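Local coordinates for protein Exo-poly-alpha-D-galacturonosidase (Thermotoga maritima, PDB 3JUR) that probably hydrolyses the polygalacturonate chains of pectin as a family 28 glycoside hydrolase built on a right-handed parallel beta-helix, at residues Y248-K253 with L284-L289; V312-N317 with I341-N346. All blocks are in the same frame, centred on the assembly; numbering follows the deposited sequence.

Interaction 1: residues Y248-K253 with L284-L289; sequences YMLIEK and LVRDNL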
loop_
_atom_site.group_PDB
_atom_site.type_symbol
_atom_site.label_atom_id
_atom_site.label_comp_id
_atom_site.label_asym_id
_atom_site.label_seq_id
_atom_site.Cartn_x
_atom_site.Cartn_y
_atom_site.Cartn_z
ATOM N N TYR D 248 -25.764 -24.213 -22.262
ATOM C CA TYR D 248 -25.916 -24.965 -21.006
ATOM C C TYR D 248 -24.853 -26.042 -20.868
ATOM O O TYR D 248 -25.068 -27.212 -21.218
ATOM C CB TYR D 248 -27.319 -25.573 -20.849
ATOM C CG TYR D 248 -28.441 -24.571 -20.871
ATOM C CD1 TYR D 248 -28.502 -23.547 -19.932
ATOM C CD2 TYR D 248 -29.468 -24.668 -21.812
ATOM C CE1 TYR D 248 -29.545 -22.620 -19.943
ATOM C CE2 TYR D 248 -30.518 -23.752 -21.829
ATOM C CZ TYR D 248 -30.544 -22.727 -20.895
ATOM O OH TYR D 248 -31.569 -21.810 -20.902
ATOM N N MET D 249 -23.700 -25.626 -20.369
ATOM C CA MET D 249 -22.570 -26.512 -20.200
ATOM C C MET D 249 -21.926 -26.282 -18.845
ATOM O O MET D 249 -21.830 -25.138 -18.374
ATOM C CB MET D 249 -21.556 -26.293 -21.324
ATOM C CG MET D 249 -20.332 -27.190 -21.269
ATOM S SD MET D 249 -19.448 -27.156 -22.838
ATOM C CE MET D 249 -17.933 -27.965 -22.388
ATOM N N LEU D 250 -21.493 -27.380 -18.231
ATOM C CA LEU D 250 -20.748 -27.348 -16.982
ATOM C C LEU D 250 -19.398 -28.020 -17.161
ATOM O O LEU D 250 -19.307 -29.124 -17.699
ATOM C CB LEU D 250 -21.543 -28.032 -15.860
ATOM C CG LEU D 250 -20.840 -28.298 -14.526
ATOM C CD1 LEU D 250 -20.424 -26.985 -13.831
ATOM C CD2 LEU D 250 -21.733 -29.147 -13.623
ATOM N N ILE D 251 -18.352 -27.329 -16.736
ATOM C CA ILE D 251 -16.994 -27.875 -16.702
ATOM C C ILE D 251 -16.521 -27.688 -15.268
ATOM O O ILE D 251 -16.363 -26.554 -14.808
ATOM C CB ILE D 251 -16.023 -27.126 -17.658
ATOM C CG1 ILE D 251 -16.526 -27.169 -19.107
ATOM C CG2 ILE D 251 -14.610 -27.708 -17.539
ATOM C CD1 ILE D 251 -15.864 -26.143 -20.051
ATOM N N GLU D 252 -16.313 -28.797 -14.563
ATOM C CA GLU D 252 -15.985 -28.733 -13.142
ATOM C C GLU D 252 -15.015 -29.824 -12.714
ATOM O O GLU D 252 -14.986 -30.909 -13.307
ATOM C CB GLU D 252 -17.265 -28.759 -12.284
ATOM C CG GLU D 252 -18.035 -30.086 -12.279
ATOM C CD GLU D 252 -19.159 -30.118 -11.241
ATOM O OE1 GLU D 252 -19.425 -29.073 -10.595
ATOM O OE2 GLU D 252 -19.773 -31.196 -11.061
ATOM N N LYS D 253 -14.209 -29.519 -11.700
ATOM C CA LYS D 253 -13.309 -30.492 -11.067
ATOM C C LYS D 253 -12.300 -31.138 -12.024
ATOM O O LYS D 253 -11.813 -32.238 -11.765
ATOM C CB LYS D 253 -14.129 -31.564 -10.322
ATOM C CG LYS D 253 -14.651 -31.129 -8.954
ATOM C CD LYS D 253 -13.634 -31.467 -7.861
ATOM C CE LYS D 253 -13.575 -30.385 -6.775
ATOM N NZ LYS D 253 -14.695 -30.504 -5.796
ATOM N N LEU D 284 -20.790 -22.729 -17.481
ATOM C CA LEU D 284 -20.296 -22.638 -16.120
ATOM C C LEU D 284 -18.986 -23.415 -16.014
ATOM O O LEU D 284 -18.932 -24.603 -16.333
ATOM C CB LEU D 284 -21.343 -23.167 -15.125
ATOM C CG LEU D 284 -21.008 -23.166 -13.632
ATOM C CD1 LEU D 284 -20.749 -21.735 -13.119
ATOM C CD2 LEU D 284 -22.134 -23.815 -12.854
ATOM N N VAL D 285 -17.930 -22.720 -15.597
ATOM C CA VAL D 285 -16.600 -23.311 -15.428
ATOM C C VAL D 285 -16.194 -23.116 -13.964
ATOM O O VAL D 285 -15.919 -21.988 -13.543
ATOM C CB VAL D 285 -15.574 -22.626 -16.368
ATOM C CG1 VAL D 285 -14.175 -23.264 -16.250
ATOM C CG2 VAL D 285 -16.072 -22.675 -17.817
ATOM N N ARG D 286 -16.181 -24.193 -13.177
ATOM C CA ARG D 286 -15.934 -24.041 -11.737
ATOM C C ARG D 286 -15.091 -25.161 -11.128
ATOM O O ARG D 286 -15.108 -26.305 -11.612
ATOM C CB ARG D 286 -17.264 -23.910 -10.979
ATOM C CG ARG D 286 -18.112 -25.168 -11.017
ATOM C CD ARG D 286 -19.440 -24.978 -10.302
ATOM N NE ARG D 286 -20.104 -26.255 -10.076
ATOM C CZ ARG D 286 -21.306 -26.387 -9.520
ATOM N NH1 ARG D 286 -21.994 -25.315 -9.153
ATOM N NH2 ARG D 286 -21.828 -27.596 -9.346
ATOM N N ASP D 287 -14.375 -24.824 -10.049
ATOM C CA ASP D 287 -13.600 -25.797 -9.261
ATOM C C ASP D 287 -12.561 -26.587 -10.075
ATOM O O ASP D 287 -12.284 -27.756 -9.769
ATOM C CB ASP D 287 -14.534 -26.784 -8.523
ATOM C CG ASP D 287 -15.633 -26.087 -7.738
ATOM O OD1 ASP D 287 -15.339 -25.119 -6.998
ATOM O OD2 ASP D 287 -16.798 -26.522 -7.857
ATOM N N ASN D 288 -11.996 -25.957 -11.099
ATOM C CA ASN D 288 -10.977 -26.590 -11.935
ATOM C C ASN D 288 -9.571 -26.192 -11.536
ATOM O O ASN D 288 -9.367 -25.178 -10.857
ATOM C CB ASN D 288 -11.183 -26.249 -13.410
ATOM C CG ASN D 288 -12.530 -26.683 -13.920
ATOM O OD1 ASN D 288 -12.788 -27.874 -14.098
ATOM N ND2 ASN D 288 -13.398 -25.717 -14.173
ATOM N N LEU D 289 -8.605 -26.994 -11.984
ATOM C CA LEU D 289 -7.204 -26.764 -11.686
ATOM C C LEU D 289 -6.366 -26.840 -12.958
ATOM O O LEU D 289 -6.332 -27.872 -13.627
ATOM C CB LEU D 289 -6.701 -27.771 -10.641
ATOM C CG LEU D 289 -5.211 -27.767 -10.275
ATOM C CD1 LEU D 289 -4.768 -26.402 -9.699
ATOM C CD2 LEU D 289 -4.868 -28.905 -9.320
HETATM O O HOH W 1 -21.453 -30.989 -8.921
#
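The guanidinium of Arg286 and the carboxylate of Glu252 lie nearly coplanar, 22° apart, and meet at their edges. Arg286 NE donates to Glu252 OE1 at 2.9 Å, and NH2 reaches the same oxygen, which sits in the guanidinium plane. A water at the same edge accepts weakly from Arg286 NH2 and donates to Glu252 OE2. Leu250 CD1 approaches the guanidinium obliquely, 3.8 Å from Arg286 NE. CG of both Glu252 and Arg286 stands between backbone N and carbonyl carbon (chi1 66° in Arg286), so both side chains leave the same face of the sheet and run alongside each other. Beyond the segments, Arg286 NH1 forms a salt bridge with Glu11 of helix 6-16.

Strands 249-252 and 284-286 run parallel, 10° from aligned, pairing Leu250 with Leu284, Ile251 with Val285 and Glu252 with Arg286, as expected for successive coils of a pectin-lyase-like beta-helix. Leu250 CD1 packs on Leu284 CD2 (3.7 Å) on the face shared with the salt bridge; Ile251 and Val285 meet on the other face.

Past the strands, Asn288 ND2 donates to Ile251 O (3.1 Å) from above the plane of the Ile251 carbonyl, adding to the bond from Arg286 N, while Asn288 OD1 accepts from Cys254 N.

Interaction 2: residues V312-N317 with I341-N346; sequences VVARNN and IFFIDN
Strands 312-315 and 341-344 run parallel, their axes 4.8 Å apart and 7° from aligned, joined by backbone bonds such as Ala314 N to Phe342 O (2.7 Å). Ile341 CD1 lies against Val312 CB, and on the same face Ala314 CB touches Phe343 CD1 at 3.9 Å. On the opposite face Val313 CG2 meets Phe342 CB, and both residues pack against Ile10 of helix 6-16; the Phe342 ring stacks on Phe377.

In Asn346, CG lies anti to the carbonyl carbon (chi1 -64°), which swings the amide toward the 312-317 segment, where ND2 donates to Ala314 O at 3.0 Å. That oxygen also accepts from Ile344 N; Asn346 ND2 comes as a second donor, from above the carbonyl plane, and sits 3.2 Å over the centre of the Phe343 ring. Asn346 OD1 accepts from Asn317 N (2.8 Å) and Asn317 ND2, the two amides being 16° apart; Asn317 ND2 also donates to Val285 O, and Asn317 OD1 accepts from Asn288 ND2. An alanine here is likely to leave Asn317 N without this acceptor, take the second donor from Ala314 O and uncover one face of the Phe343 ring.

Arg315 CG runs 3.8 Å from Asp345 OD2, but a water links Arg315 NH1 to that oxygen; Arg315 NE pairs with Glu11, and Asp345 OD1 with Asn380. Apolar side chains thus pack on both faces of the paired strands, while buried asparagine amides serve backbone polar atoms where the chain turns.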
loop_
_atom_site.group_PDB
_atom_site.type_symbol
_atom_site.label_atom_id
_atom_site.label_comp_id
_atom_site.label_asym_id
_atom_site.label_seq_id
_atom_site.Cartn_x
_atom_site.Cartn_y
_atom_site.Cartn_z
ATOM N N VAL D 312 -21.203 -16.316 -19.391
ATOM C CA VAL D 312 -20.227 -17.309 -19.009
ATOM C C VAL D 312 -19.767 -16.959 -17.606
ATOM O O VAL D 312 -19.381 -15.813 -17.343
ATOM C CB VAL D 312 -19.020 -17.299 -19.965
ATOM C CG1 VAL D 312 -17.923 -18.229 -19.453
ATOM C CG2 VAL D 312 -19.447 -17.704 -21.375
ATOM N N VAL D 313 -19.834 -17.940 -16.709
ATOM C CA VAL D 313 -19.351 -17.779 -15.350
ATOM C C VAL D 313 -18.212 -18.765 -15.105
ATOM O O VAL D 313 -18.382 -19.983 -15.262
ATOM C CB VAL D 313 -20.467 -18.008 -14.295
ATOM C CG1 VAL D 313 -19.905 -17.908 -12.881
ATOM C CG2 VAL D 313 -21.631 -17.021 -14.482
ATOM N N ALA D 314 -17.058 -18.222 -14.720
ATOM C CA ALA D 314 -15.913 -19.014 -14.285
ATOM C C ALA D 314 -15.648 -18.688 -12.820
ATOM O O ALA D 314 -15.188 -17.586 -12.493
ATOM C CB ALA D 314 -14.682 -18.719 -15.139
ATOM N N ARG D 315 -15.949 -19.645 -11.943
ATOM C CA ARG D 315 -15.875 -19.419 -10.514
ATOM C C ARG D 315 -15.014 -20.453 -9.790
ATOM O O ARG D 315 -15.100 -21.651 -10.070
ATOM C CB ARG D 315 -17.281 -19.398 -9.914
ATOM C CG ARG D 315 -17.318 -18.992 -8.455
ATOM C CD ARG D 315 -18.728 -19.051 -7.870
ATOM N NE ARG D 315 -19.346 -20.375 -8.012
ATOM C CZ ARG D 315 -19.037 -21.453 -7.292
ATOM N NH1 ARG D 315 -18.090 -21.405 -6.357
ATOM N NH2 ARG D 315 -19.680 -22.590 -7.509
ATOM N N ASN D 316 -14.202 -19.969 -8.846
ATOM C CA ASN D 316 -13.408 -20.819 -7.953
ATOM C C ASN D 316 -12.487 -21.774 -8.700
ATOM O O ASN D 316 -12.412 -22.957 -8.385
ATOM C CB ASN D 316 -14.315 -21.592 -6.978
ATOM C CG ASN D 316 -13.557 -22.123 -5.770
ATOM O OD1 ASN D 316 -12.733 -21.423 -5.184
ATOM N ND2 ASN D 316 -13.830 -23.368 -5.400
ATOM N N ASN D 317 -11.790 -21.249 -9.698
ATOM C CA ASN D 317 -10.794 -22.024 -10.399
ATOM C C ASN D 317 -9.410 -21.635 -9.910
ATOM O O ASN D 317 -9.217 -20.545 -9.347
ATOM C CB ASN D 317 -10.914 -21.825 -11.913
ATOM C CG ASN D 317 -12.279 -22.207 -12.439
ATOM O OD1 ASN D 317 -12.621 -23.389 -12.516
ATOM N ND2 ASN D 317 -13.078 -21.204 -12.797
ATOM N N ILE D 341 -19.378 -11.762 -19.194
ATOM C CA ILE D 341 -18.388 -12.765 -18.836
ATOM C C ILE D 341 -17.998 -12.491 -17.385
ATOM O O ILE D 341 -17.598 -11.366 -17.041
ATOM C CB ILE D 341 -17.125 -12.710 -19.765
ATOM C CG1 ILE D 341 -17.518 -12.614 -21.248
ATOM C CG2 ILE D 341 -16.195 -13.922 -19.508
ATOM C CD1 ILE D 341 -18.318 -13.818 -21.806
ATOM N N PHE D 342 -18.133 -13.510 -16.539
ATOM C CA PHE D 342 -17.933 -13.366 -15.105
ATOM C C PHE D 342 -16.803 -14.258 -14.625
ATOM O O PHE D 342 -16.882 -15.478 -14.731
ATOM C CB PHE D 342 -19.228 -13.697 -14.346
ATOM C CG PHE D 342 -20.356 -12.763 -14.649
ATOM C CD1 PHE D 342 -20.607 -11.671 -13.831
ATOM C CD2 PHE D 342 -21.159 -12.967 -15.765
ATOM C CE1 PHE D 342 -21.651 -10.799 -14.110
ATOM C CE2 PHE D 342 -22.203 -12.090 -16.062
ATOM C CZ PHE D 342 -22.451 -11.010 -15.235
ATOM N N PHE D 343 -15.762 -13.629 -14.090
ATOM C CA PHE D 343 -14.539 -14.302 -13.666
ATOM C C PHE D 343 -14.408 -14.046 -12.164
ATOM O O PHE D 343 -13.840 -13.033 -11.749
ATOM C CB PHE D 343 -13.345 -13.727 -14.449
ATOM C CG PHE D 343 -12.105 -14.572 -14.405
ATOM C CD1 PHE D 343 -12.044 -15.789 -15.087
ATOM C CD2 PHE D 343 -10.982 -14.140 -13.703
ATOM C CE1 PHE D 343 -10.880 -16.575 -15.049
ATOM C CE2 PHE D 343 -9.826 -14.907 -13.659
ATOM C CZ PHE D 343 -9.769 -16.122 -14.341
ATOM N N ILE D 344 -14.949 -14.967 -11.362
ATOM C CA ILE D 344 -15.201 -14.732 -9.935
ATOM C C ILE D 344 -14.493 -15.740 -9.041
ATOM O O ILE D 344 -14.541 -16.941 -9.303
ATOM C CB ILE D 344 -16.732 -14.851 -9.611
ATOM C CG1 ILE D 344 -17.591 -14.092 -10.636
ATOM C CG2 ILE D 344 -17.048 -14.414 -8.165
ATOM C CD1 ILE D 344 -17.377 -12.591 -10.662
ATOM N N ASP D 345 -13.887 -15.250 -7.959
ATOM C CA ASP D 345 -13.277 -16.101 -6.916
ATOM C C ASP D 345 -12.124 -16.968 -7.414
ATOM O O ASP D 345 -11.884 -18.052 -6.889
ATOM C CB ASP D 345 -14.336 -16.988 -6.234
ATOM C CG ASP D 345 -15.424 -16.182 -5.562
ATOM O OD1 ASP D 345 -15.139 -15.045 -5.118
ATOM O OD2 ASP D 345 -16.568 -16.684 -5.475
ATOM N N ASN D 346 -11.400 -16.481 -8.410
ATOM C CA ASN D 346 -10.327 -17.266 -9.005
ATOM C C ASN D 346 -8.973 -16.951 -8.407
ATOM O O ASN D 346 -8.773 -15.874 -7.844
ATOM C CB ASN D 346 -10.322 -17.098 -10.523
ATOM C CG ASN D 346 -11.583 -17.648 -11.168
ATOM O OD1 ASN D 346 -11.897 -18.825 -11.025
ATOM N ND2 ASN D 346 -12.309 -16.798 -11.880
HETATM O O HOH W 2 -16.668 -19.402 -4.973
HETATM O O HOH W 3 -10.091 -20.531 -6.572
#

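How the interactions relate
Read from the N terminus, interaction 1 closes first: the 30 residues between 248-253 and 284-289, including helix 270-276, form its loop. Interaction 2 opens afterwards and closes over 23 residues without helix, so the two loops follow in series and neither nest nor cross. Strands 280-291 and 309-320 are neighbours, with Val285 N probably bonded to Val313 O at 2.8 Å, so the contacts join four neighbouring strands on one face of the beta-helix; the centres of the two contacts are about 9 Å apart. Asp287 OD1 with Asn316 ND2 extends the connection through the turns. One residue of the N-terminal helix 6-16, Glu11, ties that helix to both contacts.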